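Local coordinates for protein thiamine-monophosphate kinase (Stenotrophomonas maltophilia, PDB 6XEP) that probably catalyses the ATP-dependent phosphorylation of thiamine monophosphate to thiamine diphosphate, the active form of vitamin B1, using magnesium ions, at residues Leu56-Gly59 against Val60-Val64; Gly173-Arg176 against Leu177-Gly181; Asp112-Phe115 against Ala116-Gln120; Ile252-Ala255 against Leu256-Leu260. All coordinates share one frame; numbering follows the deposited sequence.

Contact 1 of 4, residues Leu56-Gly59 against Val60-Val64; sequences LNSG and VHFPV
Phe62 swings its ring back over the backbone of Ser58, and His61 lays its imidazole against Leu56 and Asn57, so the chain folds tightly on itself where strand 48-57 ends. Gly59 sits at the bend, its N-H given to Phe62 O in a bond that is short (2.8 Å) but bent at the hydrogen (134°); its positive phi is what the second corner of a type II turn requires. The Phe62 side chain takes the position between its own N and carbonyl carbon (chi1 55°), which brings CZ to 3.4 Å from Ser58 CA; that CA-H lies over the ring face in a CH-pi contact, while Leu56 O sits at the ring edge. In His61 the ring nitrogen ND1 accepts the backbone N-H of Asn57 at 2.9 Å, an almost straight bond whose donor stands 29° out of the imidazole plane. Leu56 CG packs 3.7 Å from His61 CB. With ND1 engaged, NE2 bonds Thr131 OG1 of the second subunit, and Asn57 holds Ser136 through OD1. Asn57 O takes two N-H groups, from Val60 at 3.0 Å and from His61 at 2.9 Å. The first closes a type II beta-turn, Asn57 to Val60, with Ser58 and Gly59 at its corners; the second extends it, setting His61 in the predicted substrate site of this PurM-like kinase.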
# COMPACT_ATOMS: atom_id res chain seq x y z
N LEU A 56 -1.99 2.60 9.78
CA LEU A 56 -2.42 3.15 11.06
C LEU A 56 -3.87 2.74 11.27
O LEU A 56 -4.73 3.00 10.42
CB LEU A 56 -2.27 4.67 11.11
CG LEU A 56 -0.87 5.19 11.47
CD1 LEU A 56 0.18 4.81 10.46
CD2 LEU A 56 -0.90 6.70 11.65
N ASN A 57 -4.13 2.10 12.41
CA ASN A 57 -5.46 1.61 12.76
C ASN A 57 -6.02 2.40 13.94
O ASN A 57 -5.30 2.66 14.91
CB ASN A 57 -5.39 0.14 13.13
CG ASN A 57 -5.04 -0.71 11.94
OD1 ASN A 57 -5.57 -0.47 10.86
ND2 ASN A 57 -4.12 -1.65 12.11
N SER A 58 -7.31 2.75 13.83
CA SER A 58 -8.01 3.51 14.86
C SER A 58 -7.97 2.78 16.20
O SER A 58 -8.21 1.58 16.28
CB SER A 58 -9.46 3.76 14.43
OG SER A 58 -10.20 4.44 15.43
N GLY A 59 -7.63 3.53 17.25
CA GLY A 59 -7.49 2.96 18.57
C GLY A 59 -6.16 2.29 18.85
O GLY A 59 -5.83 2.06 20.02
N VAL A 60 -5.38 1.99 17.81
CA VAL A 60 -4.09 1.33 17.94
C VAL A 60 -2.99 2.36 17.76
O VAL A 60 -2.24 2.67 18.70
CB VAL A 60 -3.94 0.18 16.92
CG1 VAL A 60 -2.56 -0.52 17.08
CG2 VAL A 60 -5.05 -0.84 17.13
N HIS A 61 -2.88 2.92 16.56
CA HIS A 61 -1.82 3.86 16.26
C HIS A 61 -2.23 5.30 16.53
O HIS A 61 -1.38 6.20 16.48
CB HIS A 61 -1.37 3.70 14.80
CG HIS A 61 -0.95 2.30 14.47
ND1 HIS A 61 -1.83 1.32 14.07
CD2 HIS A 61 0.27 1.70 14.53
CE1 HIS A 61 -1.19 0.19 13.89
NE2 HIS A 61 0.09 0.39 14.15
N PHE A 62 -3.51 5.54 16.80
CA PHE A 62 -3.98 6.87 17.16
C PHE A 62 -5.23 6.71 18.00
O PHE A 62 -6.04 5.81 17.73
CB PHE A 62 -4.26 7.77 15.94
CG PHE A 62 -5.24 7.18 14.93
CD1 PHE A 62 -6.60 7.45 15.02
CD2 PHE A 62 -4.78 6.42 13.86
CE1 PHE A 62 -7.49 6.93 14.08
CE2 PHE A 62 -5.66 5.90 12.92
CZ PHE A 62 -7.03 6.17 13.02
N PRO A 63 -5.39 7.51 19.05
CA PRO A 63 -6.63 7.46 19.83
C PRO A 63 -7.83 7.75 18.94
O PRO A 63 -7.74 8.47 17.94
CB PRO A 63 -6.43 8.55 20.89
CG PRO A 63 -4.92 8.63 21.05
CD PRO A 63 -4.36 8.38 19.66
N VAL A 64 -8.96 7.13 19.28
CA VAL A 64 -10.12 7.21 18.39
C VAL A 64 -10.58 8.65 18.21
O VAL A 64 -11.05 9.03 17.13
CB VAL A 64 -11.25 6.31 18.91
CG1 VAL A 64 -12.52 6.54 18.10
CG2 VAL A 64 -10.84 4.84 18.81

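Contact 2 of 4, residues Gly173-Arg176 against Leu177-Gly181; sequences GALR and LWQQG
Leu175 and Trp178 lie side by side on one flank of helix 170-179, the leucine CD1 resting 3.7 Å from Trp178 CE3. Gln179, one turn on from Leu175, crosses the same leucine: its amide NE2 comes within 3.7 Å of Leu175 CG, a van der Waals contact. The Leu175 CG is turned away from the backbone N (chi1 -166°), and with chi2 at 65° CD1 faces Trp178 while CG and CD2 meet Gln179. On another flank Arg176 reaches out with an extended chain from CG to NE, and a water in the plane of its guanidinium accepts from NH1 at 2.9 Å; Gln180 NE2 also approaches this water, in a weak and doubtful bond.

Beneath these side chains runs a regular ladder of i to i+4 bonds. Leu177 N binds Gly173 O at 2.9 Å, and matching bonds join Trp178 to Ala174, Gln179 to Leu175 and Gln180 to Arg176. Gly181 ends the helix with positive phi in a Schellman motif, its N bonded to Trp178 O at 3.0 Å.

Further out, the polar ends are held by other parts of the chain. Arg176 NH2 forms a salt bridge with Asp267, and Trp178 NE1 gives its hydrogen to Glu65. Ala174 and Leu177 face helix 192-202 through Leu197. The chemistry is thus divided: apolar carbons seat the helix against its neighbour, whereas the charged guanidinium, paired with a carboxylate and hydrated at its edge, ties it to the region of Asp267.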
# COMPACT_ATOMS: atom_id res chain seq x y z
N GLY A 173 5.20 11.88 25.94
CA GLY A 173 4.69 12.73 27.01
C GLY A 173 3.23 13.11 26.82
O GLY A 173 2.43 13.03 27.75
N ALA A 174 2.87 13.54 25.60
CA ALA A 174 1.46 13.82 25.33
C ALA A 174 0.59 12.59 25.56
O ALA A 174 -0.50 12.69 26.13
CB ALA A 174 1.29 14.32 23.89
N LEU A 175 1.05 11.41 25.11
CA LEU A 175 0.28 10.19 25.31
C LEU A 175 0.08 9.90 26.79
O LEU A 175 -1.03 9.55 27.22
CB LEU A 175 0.98 9.01 24.62
CG LEU A 175 0.16 7.72 24.43
CD1 LEU A 175 -1.01 7.97 23.47
CD2 LEU A 175 1.03 6.56 23.94
N ARG A 176 1.13 10.07 27.59
CA ARG A 176 1.00 9.85 29.03
C ARG A 176 0.01 10.83 29.66
O ARG A 176 -0.83 10.44 30.48
CB ARG A 176 2.37 9.98 29.71
CG ARG A 176 3.22 8.73 29.70
CD ARG A 176 4.59 9.10 30.24
NE ARG A 176 5.51 7.98 30.33
CZ ARG A 176 5.99 7.52 31.48
NH1 ARG A 176 5.61 8.08 32.62
NH2 ARG A 176 6.83 6.50 31.49
N LEU A 177 0.14 12.12 29.34
CA LEU A 177 -0.81 13.09 29.87
C LEU A 177 -2.24 12.75 29.45
O LEU A 177 -3.17 12.84 30.26
CB LEU A 177 -0.44 14.50 29.42
CG LEU A 177 0.87 15.02 30.00
CD1 LEU A 177 1.29 16.27 29.24
CD2 LEU A 177 0.73 15.31 31.48
N TRP A 178 -2.42 12.33 28.21
CA TRP A 178 -3.75 11.92 27.76
C TRP A 178 -4.26 10.72 28.56
O TRP A 178 -5.42 10.71 28.99
CB TRP A 178 -3.71 11.62 26.26
CG TRP A 178 -4.93 10.96 25.70
CD1 TRP A 178 -6.13 11.55 25.42
CD2 TRP A 178 -5.05 9.59 25.32
NE1 TRP A 178 -7.00 10.61 24.90
CE2 TRP A 178 -6.35 9.40 24.83
CE3 TRP A 178 -4.18 8.50 25.37
CZ2 TRP A 178 -6.81 8.15 24.38
CZ3 TRP A 178 -4.63 7.27 24.91
CH2 TRP A 178 -5.93 7.11 24.43
N GLN A 179 -3.41 9.72 28.80
CA GLN A 179 -3.83 8.55 29.56
C GLN A 179 -4.16 8.89 31.01
O GLN A 179 -5.05 8.28 31.62
CB GLN A 179 -2.74 7.48 29.52
CG GLN A 179 -2.51 6.91 28.13
CD GLN A 179 -1.18 6.19 28.00
OE1 GLN A 179 -0.27 6.36 28.81
NE2 GLN A 179 -1.05 5.37 26.96
N GLN A 180 -3.45 9.86 31.58
CA GLN A 180 -3.72 10.30 32.94
C GLN A 180 -4.93 11.21 33.03
O GLN A 180 -5.31 11.60 34.14
CB GLN A 180 -2.49 11.02 33.50
CG GLN A 180 -1.27 10.15 33.53
CD GLN A 180 -0.01 10.92 33.86
OE1 GLN A 180 -0.04 12.14 34.06
NE2 GLN A 180 1.11 10.21 33.93
N GLY A 181 -5.53 11.55 31.89
CA GLY A 181 -6.70 12.40 31.89
C GLY A 181 -6.41 13.89 31.86
O GLY A 181 -7.31 14.69 32.11
O HOH W 1 3.63 10.04 33.58

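Contact 3 of 4, residues Asp112-Phe115 against Ala116-Gln120; sequences DGFF and ALADQ
Asp112 lies in the later turns of helix 104-120, the crossover helix of a beta-alpha-beta unit between strands 89-99 and 124-132, and accepts Ala116 N at its carbonyl O. That carbonyl also has Ala116 CB close by, 3.2 Å from Asp112 O, while the Asp112 carboxylate turns to a salt bridge with Arg19 of helix 17-24. Gly113 follows with a longer bond: its O receives Leu117 N at 3.3 Å, the donor tilted 31° from the carbonyl plane. Phe114 makes the shorter link, its O taking Ala118 N at 2.8 Å in the carbonyl plane. Its ring is carried along the same flank as Ala118, with CE1 4.3 Å from that methyl CB, which packs in turn against Leu76 of helix 68-85. Phe115 projects on the side of helix 17-24, touching Ile20 and making a cation-pi contact with Arg23, whose guanidinium also pairs with the Asp119 carboxylate. Asp119 N bonds Phe115 O at 2.9 Å. With Asp119 CG anti to its carbonyl carbon (chi1 -67°), the carboxylate folds back over that turn, and CG lies 3.1 Å from Phe115 O.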
# COMPACT_ATOMS: atom_id res chain seq x y z
N ASP A 112 -7.11 17.44 3.79
CA ASP A 112 -6.43 18.66 4.23
C ASP A 112 -5.09 18.32 4.88
O ASP A 112 -4.06 18.93 4.57
CB ASP A 112 -7.30 19.44 5.22
CG ASP A 112 -8.39 20.23 4.55
OD1 ASP A 112 -8.40 20.36 3.31
OD2 ASP A 112 -9.25 20.73 5.31
N GLY A 113 -5.08 17.36 5.80
CA GLY A 113 -3.87 17.08 6.53
C GLY A 113 -2.85 16.32 5.71
O GLY A 113 -1.65 16.59 5.78
N PHE A 114 -3.35 15.39 4.90
CA PHE A 114 -2.50 14.64 4.00
C PHE A 114 -1.76 15.57 3.04
O PHE A 114 -0.53 15.53 2.94
CB PHE A 114 -3.34 13.61 3.24
CG PHE A 114 -2.53 12.59 2.51
CD1 PHE A 114 -2.08 12.84 1.23
CD2 PHE A 114 -2.19 11.39 3.11
CE1 PHE A 114 -1.30 11.91 0.56
CE2 PHE A 114 -1.43 10.47 2.44
CZ PHE A 114 -0.99 10.73 1.17
N PHE A 115 -2.51 16.44 2.34
CA PHE A 115 -1.89 17.32 1.37
C PHE A 115 -1.09 18.42 2.04
O PHE A 115 -0.10 18.87 1.47
CB PHE A 115 -2.94 17.96 0.45
CG PHE A 115 -3.62 16.97 -0.46
CD1 PHE A 115 -2.88 16.19 -1.34
CD2 PHE A 115 -5.01 16.82 -0.42
CE1 PHE A 115 -3.52 15.28 -2.18
CE2 PHE A 115 -5.65 15.92 -1.27
CZ PHE A 115 -4.90 15.14 -2.15
N ALA A 116 -1.49 18.86 3.23
CA ALA A 116 -0.68 19.87 3.91
C ALA A 116 0.75 19.38 4.06
O ALA A 116 1.70 20.12 3.80
CB ALA A 116 -1.26 20.23 5.28
N LEU A 117 0.93 18.12 4.48
CA LEU A 117 2.27 17.56 4.61
C LEU A 117 2.85 17.13 3.27
O LEU A 117 4.03 17.38 2.99
CB LEU A 117 2.24 16.38 5.58
CG LEU A 117 3.57 15.67 5.79
CD1 LEU A 117 4.62 16.61 6.34
CD2 LEU A 117 3.36 14.46 6.71
N ALA A 118 2.05 16.48 2.42
CA ALA A 118 2.54 15.98 1.14
C ALA A 118 3.12 17.10 0.29
O ALA A 118 4.17 16.93 -0.35
CB ALA A 118 1.42 15.27 0.38
N ASP A 119 2.43 18.25 0.24
CA ASP A 119 2.90 19.37 -0.58
C ASP A 119 4.27 19.87 -0.13
O ASP A 119 5.06 20.34 -0.95
CB ASP A 119 1.90 20.53 -0.53
CG ASP A 119 0.59 20.18 -1.21
OD1 ASP A 119 0.51 19.08 -1.80
OD2 ASP A 119 -0.35 21.01 -1.17
N GLN A 120 4.55 19.81 1.17
CA GLN A 120 5.83 20.30 1.66
C GLN A 120 7.00 19.47 1.17
O GLN A 120 8.14 19.95 1.19
CB GLN A 120 5.84 20.29 3.19
CG GLN A 120 5.03 21.37 3.83
CD GLN A 120 5.01 21.23 5.34
OE1 GLN A 120 6.03 20.93 5.95
NE2 GLN A 120 3.84 21.42 5.94

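Contact 4 of 4, residues Ile252-Ala255 against Leu256-Leu260; sequences ISHA and LRELL
Ser253 caps helix 254-259 by accepting Leu256 N at its OG, a classic N-cap bond of 3.1 Å. The hydroxyl gets there because OG sits between the backbone N and the carbonyl carbon (chi1 72°), and it has a second partner in Asp170 of helix 170-179. Among the main-chain bonds, Arg257 N meets Ser253 O at 3.0 Å and nearly straight, with Glu258 to His254 and Leu259 to Ala255 continuing the ladder.

Apolar contacts come from Ile252, just ahead of the cap. Its CG2 lies 4.0 Å from Leu256 CD2, the two side chains meeting at a slant, and Leu256 goes on to Ala265 of helix 262-271. Ile252 also covers one face of the Arg257 guanidinium, CG2 over its centre and CB 3.7 Å from Arg257 NH2; the two side chains cross at about a right angle, the arginine being bent at chi3 (-87°).

Water links complete the contact. One water accepts from Ile252 N and, weakly, from Arg257 NH2. His254 and Glu258 run side by side with ring and carboxylate 20° apart, and a further water donates both to His254 O and, at 2.6 Å, to Glu258 OE2.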
# COMPACT_ATOMS: atom_id res chain seq x y z
N ILE A 252 15.66 17.48 25.20
CA ILE A 252 14.34 17.40 25.82
C ILE A 252 13.69 18.77 25.69
O ILE A 252 14.28 19.79 26.07
CB ILE A 252 14.45 16.91 27.28
CG1 ILE A 252 14.88 15.44 27.27
CG2 ILE A 252 13.13 17.07 28.01
CD1 ILE A 252 15.24 14.86 28.61
N SER A 253 12.47 18.79 25.15
CA SER A 253 11.82 20.05 24.86
C SER A 253 11.44 20.78 26.15
O SER A 253 11.36 20.19 27.24
CB SER A 253 10.57 19.84 24.01
OG SER A 253 9.54 19.24 24.77
N HIS A 254 11.24 22.09 26.02
CA HIS A 254 10.75 22.89 27.13
C HIS A 254 9.49 22.28 27.72
O HIS A 254 9.38 22.08 28.94
CB HIS A 254 10.48 24.32 26.65
CG HIS A 254 9.98 25.23 27.72
ND1 HIS A 254 10.82 25.89 28.58
CD2 HIS A 254 8.72 25.61 28.05
CE1 HIS A 254 10.11 26.64 29.41
NE2 HIS A 254 8.83 26.48 29.11
N ALA A 255 8.52 21.96 26.85
CA ALA A 255 7.23 21.48 27.32
C ALA A 255 7.35 20.14 28.04
O ALA A 255 6.71 19.93 29.07
CB ALA A 255 6.26 21.38 26.15
N LEU A 256 8.15 19.23 27.49
CA LEU A 256 8.31 17.93 28.12
C LEU A 256 8.94 18.09 29.50
O LEU A 256 8.46 17.51 30.48
CB LEU A 256 9.14 17.01 27.24
CG LEU A 256 9.23 15.56 27.76
CD1 LEU A 256 7.83 14.96 27.87
CD2 LEU A 256 10.11 14.67 26.88
N ARG A 257 9.98 18.91 29.60
CA ARG A 257 10.59 19.12 30.90
C ARG A 257 9.63 19.82 31.86
O ARG A 257 9.64 19.53 33.06
CB ARG A 257 11.89 19.92 30.74
CG ARG A 257 13.00 19.44 31.64
CD ARG A 257 14.24 20.30 31.54
NE ARG A 257 15.17 19.91 30.48
CZ ARG A 257 16.00 18.86 30.53
NH1 ARG A 257 15.98 18.05 31.58
NH2 ARG A 257 16.82 18.61 29.53
N GLU A 258 8.77 20.72 31.35
CA GLU A 258 7.88 21.47 32.22
C GLU A 258 6.72 20.62 32.74
O GLU A 258 6.29 20.80 33.88
CB GLU A 258 7.34 22.69 31.49
CG GLU A 258 6.70 23.71 32.39
CD GLU A 258 7.72 24.51 33.18
OE1 GLU A 258 7.35 25.05 34.24
OE2 GLU A 258 8.89 24.61 32.74
N LEU A 259 6.19 19.71 31.92
CA LEU A 259 4.93 19.05 32.23
C LEU A 259 5.09 17.64 32.79
O LEU A 259 4.14 17.11 33.37
CB LEU A 259 4.04 18.99 30.99
CG LEU A 259 3.54 20.34 30.47
CD1 LEU A 259 2.63 20.15 29.27
CD2 LEU A 259 2.86 21.14 31.58
N LEU A 260 6.24 17.01 32.59
CA LEU A 260 6.50 15.68 33.13
C LEU A 260 7.63 15.76 34.13
O LEU A 260 8.54 16.59 34.01
CB LEU A 260 6.85 14.67 32.01
CG LEU A 260 5.67 14.06 31.25
CD1 LEU A 260 4.97 15.09 30.37
CD2 LEU A 260 6.14 12.87 30.43
O HOH W 2 17.44 19.24 26.34
O HOH W 3 10.57 23.48 31.07

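In the fold
Contacts 1 and 3 belong to the N-terminal AIR synthase-related part, with centres about 20 Å apart, and contacts 2 and 4 to the C-terminal one, with centres about 13 Å apart. Contact 2 joins the two groups: Pro63 CB of contact 1 packs 3.5 Å from Trp178 CZ2, while Gly173 CA lies 3.7 Å from Leu260 CD2 of contact 4. A continuous line of contacts therefore runs from 56-64 through 173-181 to 252-260. The predicted substrate site lies beside contacts 1 and 2: His61 belongs to it, its side chain about 6 Å from that of Asp274, and the Leu175 side chain is about 7 Å from Asp274. Contact 3 touches none of the others; its nearest atoms are about 10 Å from contact 1.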